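Local atomic coordinates of putative mannose-1-phosphate guanylyl transferase (PDB entry 2CU2), a protein that probably transfers a guanylyl group from GTP to mannose 1-phosphate, making GDP-mannose, as a nucleotidyltransferase with a GT-A-type domain. Residues A[77-82]-A[223-228]; A[6-11]-A[85-90]; A[203-208]-A[229-234]. All blocks are in the same frame, centred on the assembly; numbering follows the deposited sequence.

Contact 1: A[77-82]-A[223-228]; sequences LEPLGR and EVYAGL
R82 reaches across to meet two backbone carbonyls, that of A226 in helix 221-226 and that of L228 in the chain just beyond. NE donates to L228 O at 2.8 Å, a bent bond (136° at the hydrogen) with the oxygen 28° out of the guanidinium plane, while NH2 makes a weak bond to A226 O. R82 CB packs 3.5 Å from Y225 CE2, and the bend at the second torsion (chi2 50°) then carries the guanidinium round toward the two carbonyls. With R82 cut back to an alanine, the L228 and A226 carbonyls would probably lose these donors, and L228 CB the packing of CG. Y225 itself is wedged against the turn after strand 74-78: P79 CD lies over one ring face in a CH-pi contact, 4.2 Å from the centroid and offset toward the rim, and P79 CG sits 3.4 Å from Y225 CB. L80 O approaches in the ring plane, at the edge, 3.1 Å from Y225 CE2. L80 CD1 touches A226 CA. An arginine side chain thus binds carbonyls at and beyond a C-terminal helical turn, joining helix 221-226 to the strand-to-helix loop between 74-78 and 83-98 in the nucleotidyltransferase alpha/beta domain.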
ATOM      1  N   LEU A  77       8.013  35.984   3.091  1.00 40.45           N
ATOM      2  CA  LEU A  77       8.885  34.977   2.511  1.00 40.43           C
ATOM      3  C   LEU A  77      10.248  34.922   3.183  1.00 41.42           C
ATOM      4  O   LEU A  77      10.997  35.898   3.164  1.00 41.00           O
ATOM      5  CB  LEU A  77       9.046  35.246   1.011  1.00 42.06           C
ATOM      6  CG  LEU A  77       7.733  35.364   0.226  1.00 43.75           C
ATOM      7  CD1 LEU A  77       8.032  35.695  -1.225  1.00 43.80           C
ATOM      8  CD2 LEU A  77       6.946  34.057   0.322  1.00 42.96           C
ATOM      9  N   GLU A  78      10.554  33.774   3.781  1.00 41.40           N
ATOM     10  CA  GLU A  78      11.831  33.558   4.449  1.00 43.15           C
ATOM     11  C   GLU A  78      12.834  33.082   3.402  1.00 43.57           C
ATOM     12  O   GLU A  78      12.665  32.016   2.808  1.00 44.28           O
ATOM     13  CB  GLU A  78      11.683  32.501   5.549  1.00 44.54           C
ATOM     14  CG  GLU A  78      10.646  32.849   6.605  1.00 48.50           C
ATOM     15  CD  GLU A  78      10.233  31.654   7.460  1.00 52.27           C
ATOM     16  OE1 GLU A  78      11.032  31.220   8.321  1.00 54.46           O
ATOM     17  OE2 GLU A  78       9.102  31.153   7.277  1.00 55.27           O
ATOM     18  N   PRO A  79      13.891  33.870   3.161  1.00 43.96           N
ATOM     19  CA  PRO A  79      14.913  33.510   2.173  1.00 44.26           C
ATOM     20  C   PRO A  79      15.645  32.196   2.446  1.00 44.24           C
ATOM     21  O   PRO A  79      16.016  31.483   1.514  1.00 43.92           O
ATOM     22  CB  PRO A  79      15.854  34.719   2.192  1.00 44.39           C
ATOM     23  CG  PRO A  79      15.689  35.267   3.571  1.00 44.40           C
ATOM     24  CD  PRO A  79      14.200  35.169   3.783  1.00 44.45           C
ATOM     25  N   LEU A  80      15.855  31.885   3.720  1.00 43.55           N
ATOM     26  CA  LEU A  80      16.478  30.657   4.183  1.00 43.46           C
ATOM     27  C   LEU A  80      15.764  30.120   5.421  1.00 41.85           C
ATOM     28  O   LEU A  80      14.949  30.790   6.041  1.00 42.41           O
ATOM     29  CB  LEU A  80      17.933  30.977   4.528  1.00 43.55           C
ATOM     30  CG  LEU A  80      18.711  31.515   3.327  1.00 44.89           C
ATOM     31  CD1 LEU A  80      20.176  31.800   3.662  1.00 46.30           C
ATOM     32  CD2 LEU A  80      18.719  30.545   2.149  1.00 46.49           C
ATOM     33  N   GLY A  81      16.064  28.851   5.746  1.00 41.15           N
ATOM     34  CA  GLY A  81      15.526  28.304   6.982  1.00 40.50           C
ATOM     35  C   GLY A  81      16.341  28.758   8.191  1.00 40.15           C
ATOM     36  O   GLY A  81      17.514  28.448   8.344  1.00 39.67           O
ATOM     37  N   ARG A  82      15.685  29.561   9.048  1.00 39.15           N
ATOM     38  CA  ARG A  82      16.322  30.011  10.280  1.00 39.61           C
ATOM     39  C   ARG A  82      15.461  29.721  11.513  1.00 39.95           C
ATOM     40  O   ARG A  82      15.534  30.392  12.535  1.00 39.56           O
ATOM     41  CB  ARG A  82      16.585  31.512  10.163  1.00 41.17           C
ATOM     42  CG  ARG A  82      18.077  31.830  10.066  1.00 44.45           C
ATOM     43  CD  ARG A  82      18.775  30.990   8.991  1.00 46.42           C
ATOM     44  NE  ARG A  82      20.113  31.520   8.716  1.00 46.67           N
ATOM     45  CZ  ARG A  82      20.852  30.885   7.789  1.00 50.08           C
ATOM     46  NH1 ARG A  82      20.367  29.825   7.163  1.00 48.16           N
ATOM     47  NH2 ARG A  82      22.073  31.339   7.493  1.00 49.91           N
ATOM     48  N   GLU A 223      20.459  39.565   2.762  1.00 35.39           N
ATOM     49  CA  GLU A 223      21.732  39.737   3.451  1.00 35.43           C
ATOM     50  C   GLU A 223      21.611  39.423   4.943  1.00 34.84           C
ATOM     51  O   GLU A 223      22.349  38.620   5.498  1.00 33.66           O
ATOM     52  CB  GLU A 223      22.187  41.184   3.257  1.00 37.23           C
ATOM     53  CG  GLU A 223      23.519  41.474   3.951  1.00 37.70           C
ATOM     54  CD  GLU A 223      23.254  41.965   5.356  1.00 39.45           C
ATOM     55  OE1 GLU A 223      22.483  42.901   5.514  1.00 41.29           O
ATOM     56  OE2 GLU A 223      23.829  41.405   6.288  1.00 40.28           O
ATOM     57  N   VAL A 224      20.647  40.135   5.569  1.00 33.46           N
ATOM     58  CA  VAL A 224      20.435  39.962   7.007  1.00 33.20           C
ATOM     59  C   VAL A 224      20.203  38.493   7.391  1.00 34.92           C
ATOM     60  O   VAL A 224      20.812  37.962   8.309  1.00 35.06           O
ATOM     61  CB  VAL A 224      19.240  40.817   7.438  1.00 32.61           C
ATOM     62  CG1 VAL A 224      18.867  40.494   8.886  1.00 29.38           C
ATOM     63  CG2 VAL A 224      19.579  42.292   7.339  1.00 29.98           C
ATOM     64  N   TYR A 225      19.251  37.847   6.675  1.00 34.95           N
ATOM     65  CA  TYR A 225      18.890  36.469   7.030  1.00 37.85           C
ATOM     66  C   TYR A 225      20.075  35.499   6.890  1.00 39.43           C
ATOM     67  O   TYR A 225      20.253  34.570   7.668  1.00 39.45           O
ATOM     68  CB  TYR A 225      17.720  36.011   6.145  1.00 38.21           C
ATOM     69  CG  TYR A 225      16.644  35.387   6.975  1.00 36.71           C
ATOM     70  CD1 TYR A 225      15.922  36.169   7.871  1.00 36.36           C
ATOM     71  CD2 TYR A 225      16.310  34.039   6.816  1.00 35.81           C
ATOM     72  CE1 TYR A 225      14.873  35.618   8.596  1.00 36.96           C
ATOM     73  CE2 TYR A 225      15.268  33.481   7.549  1.00 36.24           C
ATOM     74  CZ  TYR A 225      14.557  34.262   8.445  1.00 38.42           C
ATOM     75  OH  TYR A 225      13.532  33.711   9.195  1.00 40.53           O
ATOM     76  N   ALA A 226      20.888  35.714   5.836  1.00 38.25           N
ATOM     77  CA  ALA A 226      21.995  34.785   5.593  1.00 38.24           C
ATOM     78  C   ALA A 226      22.970  34.709   6.783  1.00 39.44           C
ATOM     79  O   ALA A 226      23.499  33.662   7.129  1.00 39.72           O
ATOM     80  CB  ALA A 226      22.742  35.221   4.325  1.00 38.01           C
ATOM     81  N   GLY A 227      23.223  35.884   7.397  1.00 39.22           N
ATOM     82  CA  GLY A 227      24.202  35.930   8.490  1.00 38.23           C
ATOM     83  C   GLY A 227      23.590  35.642   9.870  1.00 39.66           C
ATOM     84  O   GLY A 227      24.238  35.736  10.906  1.00 37.63           O
ATOM     85  N   LEU A 228      22.286  35.325   9.870  1.00 39.67           N
ATOM     86  CA  LEU A 228      21.571  35.036  11.107  1.00 40.99           C
ATOM     87  C   LEU A 228      21.761  33.563  11.498  1.00 41.63           C
ATOM     88  O   LEU A 228      21.763  32.671  10.658  1.00 41.86           O
ATOM     89  CB  LEU A 228      20.092  35.317  10.782  1.00 42.01           C
ATOM     90  CG  LEU A 228      19.172  35.584  11.977  1.00 43.48           C
ATOM     91  CD1 LEU A 228      19.543  36.809  12.806  1.00 43.01           C
ATOM     92  CD2 LEU A 228      17.741  35.839  11.525  1.00 42.11           C
TER

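Contact 2: A[6-11]-A[85-90]; sequences LVMAGG and AGAVLL
L6 and M8 meet A87 and V88 in a buried strand-on-helix packing contact without hydrogen bonds between the segments, in which helix 83-98 lies over one face of the large mixed sheet near strand 3-8. The axes of the segments 6-8 and 85-90 approach to 9.3 Å and run nearly antiparallel, at 155°. The evidence is in the side chains, since L6 and M8, two residues apart on the strand, both point toward the helix. With CG anti to the backbone nitrogen (chi1 172°), L6 brings its CD2 branch to the helix backbone, 3.5 Å from A87 O and 3.9 Å from V88 CA. M8 instead uses its sulfur: SD lies 3.9 Å from A87 CB and 4.3 Å from V88 CG2, so the thioether sits against both small side chains while the chain bends at its last torsion (chi3 -66°). Such packing of a helix on parallel strands belongs to the Rossmann-like alpha/beta core of GT-A nucleotidyltransferases, in which strand 3-8 pairs in parallel with 54-59 and 102-107. The strand leads into G10 and G11, the start of the glycine-rich loop that in this family usually handles the nucleotide. V105 of strand 102-107 meets L6, M8 and V88, extending the apolar layer beneath the helix, whereas L89 turns away from the strand toward helix 206-216.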
ATOM      1  N   LEU A   6       1.134  36.337  13.443  1.00 32.31           N
ATOM      2  CA  LEU A   6       2.164  35.737  12.611  1.00 31.06           C
ATOM      3  C   LEU A   6       1.889  34.237  12.578  1.00 31.40           C
ATOM      4  O   LEU A   6       1.933  33.566  13.612  1.00 30.64           O
ATOM      5  CB  LEU A   6       3.565  35.970  13.186  1.00 28.91           C
ATOM      6  CG  LEU A   6       4.654  35.192  12.430  1.00 28.81           C
ATOM      7  CD1 LEU A   6       4.865  35.828  11.056  1.00 28.89           C
ATOM      8  CD2 LEU A   6       5.957  35.183  13.213  1.00 26.48           C
ATOM      9  N   VAL A   7       1.599  33.722  11.391  1.00 31.91           N
ATOM     10  CA  VAL A   7       1.364  32.297  11.200  1.00 32.54           C
ATOM     11  C   VAL A   7       2.566  31.623  10.540  1.00 33.75           C
ATOM     12  O   VAL A   7       2.865  31.814   9.369  1.00 35.25           O
ATOM     13  CB  VAL A   7       0.122  32.130  10.325  1.00 33.33           C
ATOM     14  CG1 VAL A   7      -0.145  30.646  10.078  1.00 32.30           C
ATOM     15  CG2 VAL A   7      -1.082  32.747  11.013  1.00 33.08           C
ATOM     16  N   MET A   8       3.290  30.836  11.354  1.00 33.89           N
ATOM     17  CA  MET A   8       4.502  30.206  10.850  1.00 35.22           C
ATOM     18  C   MET A   8       4.211  28.883  10.141  1.00 37.73           C
ATOM     19  O   MET A   8       3.760  27.909  10.729  1.00 37.95           O
ATOM     20  CB  MET A   8       5.443  29.973  12.034  1.00 33.99           C
ATOM     21  CG  MET A   8       5.748  31.266  12.796  1.00 32.35           C
ATOM     22  SD  MET A   8       6.986  31.028  14.077  1.00 38.29           S
ATOM     23  CE  MET A   8       6.027  29.947  15.149  1.00 32.94           C
ATOM     24  N   ALA A   9       4.444  28.891   8.815  1.00 40.14           N
ATOM     25  CA  ALA A   9       4.286  27.664   8.045  1.00 44.23           C
ATOM     26  C   ALA A   9       5.648  27.061   7.693  1.00 46.99           C
ATOM     27  O   ALA A   9       6.480  27.672   7.035  1.00 49.36           O
ATOM     28  CB  ALA A   9       3.516  27.998   6.766  1.00 43.83           C
ATOM     29  N   GLY A  10       5.880  25.835   8.198  1.00 50.15           N
ATOM     30  CA  GLY A  10       7.160  25.185   7.939  1.00 51.12           C
ATOM     31  C   GLY A  10       7.117  23.689   8.252  1.00 51.96           C
ATOM     32  O   GLY A  10       6.075  23.101   8.509  1.00 52.26           O
ATOM     33  N   GLY A  11       8.306  23.062   8.184  1.00 52.58           N
ATOM     34  CA  GLY A  11       8.382  21.629   8.432  1.00 51.97           C
ATOM     35  C   GLY A  11       8.284  20.835   7.128  1.00 52.22           C
ATOM     36  O   GLY A  11       7.322  20.939   6.380  1.00 50.88           O
ATOM     37  N   ALA A  85      12.788  31.508  15.456  1.00 32.56           N
ATOM     38  CA  ALA A  85      13.341  32.769  15.916  1.00 33.37           C
ATOM     39  C   ALA A  85      13.510  33.755  14.758  1.00 33.22           C
ATOM     40  O   ALA A  85      13.345  34.958  14.912  1.00 33.10           O
ATOM     41  CB  ALA A  85      14.689  32.488  16.568  1.00 34.52           C
ATOM     42  N   GLY A  86      13.887  33.164  13.610  1.00 34.06           N
ATOM     43  CA  GLY A  86      14.010  33.965  12.400  1.00 33.16           C
ATOM     44  C   GLY A  86      12.638  34.431  11.904  1.00 33.85           C
ATOM     45  O   GLY A  86      12.435  35.586  11.558  1.00 33.47           O
ATOM     46  N   ALA A  87      11.655  33.536  11.890  1.00 32.46           N
ATOM     47  CA  ALA A  87      10.310  33.920  11.478  1.00 31.15           C
ATOM     48  C   ALA A  87       9.748  34.975  12.436  1.00 29.83           C
ATOM     49  O   ALA A  87       9.118  35.937  12.010  1.00 29.71           O
ATOM     50  CB  ALA A  87       9.400  32.694  11.445  1.00 31.99           C
ATOM     51  N   VAL A  88       9.982  34.800  13.732  1.00 29.37           N
ATOM     52  CA  VAL A  88       9.487  35.758  14.718  1.00 28.05           C
ATOM     53  C   VAL A  88      10.133  37.132  14.495  1.00 29.75           C
ATOM     54  O   VAL A  88       9.480  38.166  14.641  1.00 29.31           O
ATOM     55  CB  VAL A  88       9.763  35.265  16.155  1.00 26.72           C
ATOM     56  CG1 VAL A  88       9.479  36.374  17.154  1.00 25.96           C
ATOM     57  CG2 VAL A  88       8.876  34.051  16.466  1.00 27.03           C
ATOM     58  N   LEU A  89      11.413  37.133  14.137  1.00 29.42           N
ATOM     59  CA  LEU A  89      12.125  38.377  13.860  1.00 30.53           C
ATOM     60  C   LEU A  89      11.381  39.162  12.781  1.00 30.60           C
ATOM     61  O   LEU A  89      11.110  40.347  12.939  1.00 31.10           O
ATOM     62  CB  LEU A  89      13.549  38.078  13.382  1.00 29.11           C
ATOM     63  CG  LEU A  89      14.272  39.214  12.647  1.00 30.28           C
ATOM     64  CD1 LEU A  89      14.521  40.368  13.602  1.00 29.09           C
ATOM     65  CD2 LEU A  89      15.588  38.694  12.070  1.00 31.19           C
ATOM     66  N   LEU A  90      11.046  38.488  11.688  1.00 31.85           N
ATOM     67  CA  LEU A  90      10.351  39.131  10.581  1.00 33.73           C
ATOM     68  C   LEU A  90       8.972  39.639  11.009  1.00 33.78           C
ATOM     69  O   LEU A  90       8.513  40.702  10.613  1.00 33.92           O
ATOM     70  CB  LEU A  90      10.197  38.108   9.456  1.00 33.86           C
ATOM     71  CG  LEU A  90      11.540  37.552   8.979  1.00 35.53           C
ATOM     72  CD1 LEU A  90      11.406  36.725   7.697  1.00 35.08           C
ATOM     73  CD2 LEU A  90      12.555  38.652   8.673  1.00 36.27           C
TER

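Contact 3: A[203-208]-A[229-234]; sequences RHLPSH and PKISID
H208 NE2 and a water lie 2.7 Å apart in a hydrogen bond, and the same water donates to P229 O at 3.0 Å, bridging helix 206-216 to the segment 229-234. On the other nitrogen of the imidazole, H208 ND1 shares a 2.9 Å hydrogen bond with S207 OG, its neighbour in the chain. Both S207 OG and the water lie in the ring plane, so these two bonds together hold the ring's rotation; P229 O is a further neighbour at the edge. Over one face lies L205 CD2, 3.5 Å above the H208 ring plane and offset toward the rim. That leucine methyl also meets I231 CG2 at 4.2 Å, and H208 CE1 comes within 4.1 Å of the same I231 methyl. I231 holds CG1 anti to its nitrogen (chi1 -171°), which turns CG2 to face this pair. S207 OG also packs 3.4 Å from P229 CG. L205 is both the first residue past helix 194-204 and the N-cap of 206-216, so the contact lies at the junction of those helices. The segment 229-234 passes alongside, pairs its backbone with A85 of helix 83-98 through I231, and enters helix 233-238, where S232 caps with its hydroxyl on Y235 N.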
ATOM      1  N   ARG A 203      18.405  41.386  25.028  1.00 47.38           N
ATOM      2  CA  ARG A 203      18.994  40.785  26.232  1.00 47.31           C
ATOM      3  C   ARG A 203      19.584  39.380  25.999  1.00 46.38           C
ATOM      4  O   ARG A 203      20.648  39.046  26.494  1.00 45.52           O
ATOM      5  CB  ARG A 203      17.922  40.683  27.321  1.00 49.89           C
ATOM      6  CG  ARG A 203      17.405  42.031  27.821  1.00 53.93           C
ATOM      7  CD  ARG A 203      16.258  41.852  28.826  1.00 57.62           C
ATOM      8  NE  ARG A 203      15.765  43.152  29.281  1.00 62.51           N
ATOM      9  CZ  ARG A 203      14.599  43.193  29.960  1.00 65.35           C
ATOM     10  NH1 ARG A 203      13.924  42.083  30.217  1.00 66.65           N
ATOM     11  NH2 ARG A 203      14.136  44.370  30.378  1.00 66.44           N
ATOM     12  N   HIS A 204      18.828  38.508  25.280  1.00 44.30           N
ATOM     13  CA  HIS A 204      19.289  37.109  25.158  1.00 42.84           C
ATOM     14  C   HIS A 204      19.641  36.662  23.729  1.00 41.40           C
ATOM     15  O   HIS A 204      20.093  35.547  23.510  1.00 40.70           O
ATOM     16  CB  HIS A 204      18.236  36.144  25.731  1.00 43.26           C
ATOM     17  CG  HIS A 204      17.576  36.714  26.950  1.00 43.34           C
ATOM     18  ND1 HIS A 204      16.495  37.522  26.896  1.00 45.42           N
ATOM     19  CD2 HIS A 204      17.879  36.467  28.293  1.00 44.79           C
ATOM     20  CE1 HIS A 204      16.163  37.775  28.174  1.00 46.39           C
ATOM     21  NE2 HIS A 204      16.976  37.156  29.033  1.00 46.14           N
ATOM     22  N   LEU A 205      19.385  37.531  22.728  1.00 39.39           N
ATOM     23  CA  LEU A 205      19.626  37.107  21.339  1.00 38.96           C
ATOM     24  C   LEU A 205      20.137  38.256  20.450  1.00 37.63           C
ATOM     25  O   LEU A 205      19.470  38.739  19.537  1.00 37.43           O
ATOM     26  CB  LEU A 205      18.310  36.556  20.788  1.00 38.41           C
ATOM     27  CG  LEU A 205      18.479  35.583  19.612  1.00 38.52           C
ATOM     28  CD1 LEU A 205      19.417  34.412  19.895  1.00 38.54           C
ATOM     29  CD2 LEU A 205      17.157  34.944  19.203  1.00 37.60           C
ATOM     30  N   PRO A 206      21.357  38.713  20.809  1.00 37.02           N
ATOM     31  CA  PRO A 206      22.002  39.860  20.156  1.00 35.49           C
ATOM     32  C   PRO A 206      21.949  39.839  18.626  1.00 34.67           C
ATOM     33  O   PRO A 206      21.772  40.860  17.967  1.00 35.18           O
ATOM     34  CB  PRO A 206      23.436  39.868  20.665  1.00 36.21           C
ATOM     35  CG  PRO A 206      23.390  39.280  22.066  1.00 35.50           C
ATOM     36  CD  PRO A 206      22.212  38.225  21.879  1.00 37.03           C
ATOM     37  N   SER A 207      22.183  38.645  18.053  1.00 33.18           N
ATOM     38  CA  SER A 207      22.156  38.525  16.600  1.00 34.65           C
ATOM     39  C   SER A 207      20.825  39.013  16.008  1.00 34.29           C
ATOM     40  O   SER A 207      20.762  39.635  14.956  1.00 35.15           O
ATOM     41  CB  SER A 207      22.373  37.056  16.229  1.00 35.52           C
ATOM     42  OG  SER A 207      21.342  36.259  16.815  1.00 38.13           O
ATOM     43  N   HIS A 208      19.727  38.665  16.710  1.00 33.24           N
ATOM     44  CA  HIS A 208      18.403  39.027  16.203  1.00 34.13           C
ATOM     45  C   HIS A 208      18.039  40.482  16.519  1.00 33.40           C
ATOM     46  O   HIS A 208      17.304  41.142  15.795  1.00 33.00           O
ATOM     47  CB  HIS A 208      17.366  38.072  16.816  1.00 34.19           C
ATOM     48  CG  HIS A 208      17.448  36.712  16.164  1.00 34.88           C
ATOM     49  ND1 HIS A 208      18.581  35.965  16.119  1.00 36.46           N
ATOM     50  CD2 HIS A 208      16.444  36.022  15.477  1.00 34.88           C
ATOM     51  CE1 HIS A 208      18.257  34.846  15.437  1.00 35.33           C
ATOM     52  NE2 HIS A 208      16.984  34.855  15.039  1.00 36.48           N
ATOM     53  N   PRO A 229      21.975  33.313  12.805  1.00 41.08           N
ATOM     54  CA  PRO A 229      22.095  31.943  13.312  1.00 41.56           C
ATOM     55  C   PRO A 229      20.723  31.251  13.363  1.00 42.03           C
ATOM     56  O   PRO A 229      19.699  31.843  13.700  1.00 41.88           O
ATOM     57  CB  PRO A 229      22.646  32.072  14.723  1.00 41.56           C
ATOM     58  CG  PRO A 229      22.159  33.416  15.242  1.00 41.79           C
ATOM     59  CD  PRO A 229      22.138  34.262  13.897  1.00 40.33           C
ATOM     60  N   LYS A 230      20.709  29.947  13.020  1.00 42.65           N
ATOM     61  CA  LYS A 230      19.459  29.186  13.058  1.00 42.12           C
ATOM     62  C   LYS A 230      19.121  28.730  14.480  1.00 41.55           C
ATOM     63  O   LYS A 230      19.822  27.934  15.094  1.00 41.21           O
ATOM     64  CB  LYS A 230      19.612  27.960  12.141  1.00 43.54           C
ATOM     65  CG  LYS A 230      18.363  27.067  12.122  1.00 45.87           C
ATOM     66  CD  LYS A 230      18.586  25.754  11.369  1.00 46.69           C
ATOM     67  CE  LYS A 230      17.400  24.787  11.494  1.00 48.09           C
ATOM     68  NZ  LYS A 230      17.306  23.967  10.282  1.00 47.53           N
ATOM     69  N   ILE A 231      18.028  29.300  15.027  1.00 40.98           N
ATOM     70  CA  ILE A 231      17.616  28.937  16.380  1.00 40.92           C
ATOM     71  C   ILE A 231      16.112  29.118  16.571  1.00 41.44           C
ATOM     72  O   ILE A 231      15.478  29.989  15.983  1.00 40.51           O
ATOM     73  CB  ILE A 231      18.392  29.811  17.373  1.00 42.31           C
ATOM     74  CG1 ILE A 231      18.166  29.318  18.802  1.00 43.83           C
ATOM     75  CG2 ILE A 231      17.896  31.263  17.291  1.00 42.26           C
ATOM     76  CD1 ILE A 231      19.057  30.026  19.820  1.00 43.82           C
ATOM     77  N   SER A 232      15.515  28.227  17.390  1.00 39.64           N
ATOM     78  CA  SER A 232      14.096  28.361  17.687  1.00 40.31           C
ATOM     79  C   SER A 232      13.860  29.517  18.654  1.00 40.16           C
ATOM     80  O   SER A 232      14.748  29.965  19.363  1.00 40.66           O
ATOM     81  CB  SER A 232      13.596  27.052  18.302  1.00 39.89           C
ATOM     82  OG  SER A 232      13.824  27.066  19.707  1.00 40.45           O
ATOM     83  N   ILE A 233      12.627  30.044  18.633  1.00 39.88           N
ATOM     84  CA  ILE A 233      12.324  31.127  19.554  1.00 40.28           C
ATOM     85  C   ILE A 233      12.224  30.611  20.991  1.00 41.27           C
ATOM     86  O   ILE A 233      12.430  31.328  21.961  1.00 39.65           O
ATOM     87  CB  ILE A 233      11.005  31.761  19.124  1.00 40.58           C
ATOM     88  CG1 ILE A 233      10.734  33.019  19.952  1.00 40.62           C
ATOM     89  CG2 ILE A 233       9.851  30.772  19.369  1.00 39.53           C
ATOM     90  CD1 ILE A 233      11.795  34.100  19.725  1.00 40.30           C
ATOM     91  N   ASP A 234      11.864  29.317  21.105  1.00 42.95           N
ATOM     92  CA  ASP A 234      11.749  28.707  22.425  1.00 46.16           C
ATOM     93  C   ASP A 234      13.100  28.664  23.146  1.00 46.63           C
ATOM     94  O   ASP A 234      13.223  28.976  24.322  1.00 47.07           O
ATOM     95  CB  ASP A 234      11.216  27.284  22.245  1.00 48.78           C
ATOM     96  CG  ASP A 234       9.816  27.337  21.652  1.00 51.28           C
ATOM     97  OD1 ASP A 234       9.711  27.544  20.443  1.00 54.67           O
ATOM     98  OD2 ASP A 234       8.854  27.154  22.393  1.00 52.16           O
TER
HETATM   99  O   HOH W   1      16.818  32.366  14.072  1.00 34.94           O

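How the contacts relate
Helix 83-98 is the common partner of the three contacts. Contact 1 joins contact 2 through Y225, whose OH lies 3.2 Å from G86 O, a probable hydrogen bond, and through L228 CD2 against L89 CD2 at 3.6 Å. Contact 3 meets contact 2 where A85 N lies 3.1 Å from I231 O, again a probable hydrogen bond. Segment 223-228 of contact 1 runs straight on into 229-234 of contact 3, and L228 CD1 packs 3.5 Å from H208 CE1. Contact 2, its centre about 10 Å from the chain's centre, adjoins the probable nucleotide loop, though no ligand marks the site; contacts 1 and 3 lie farther out, at about 20 and 19 Å.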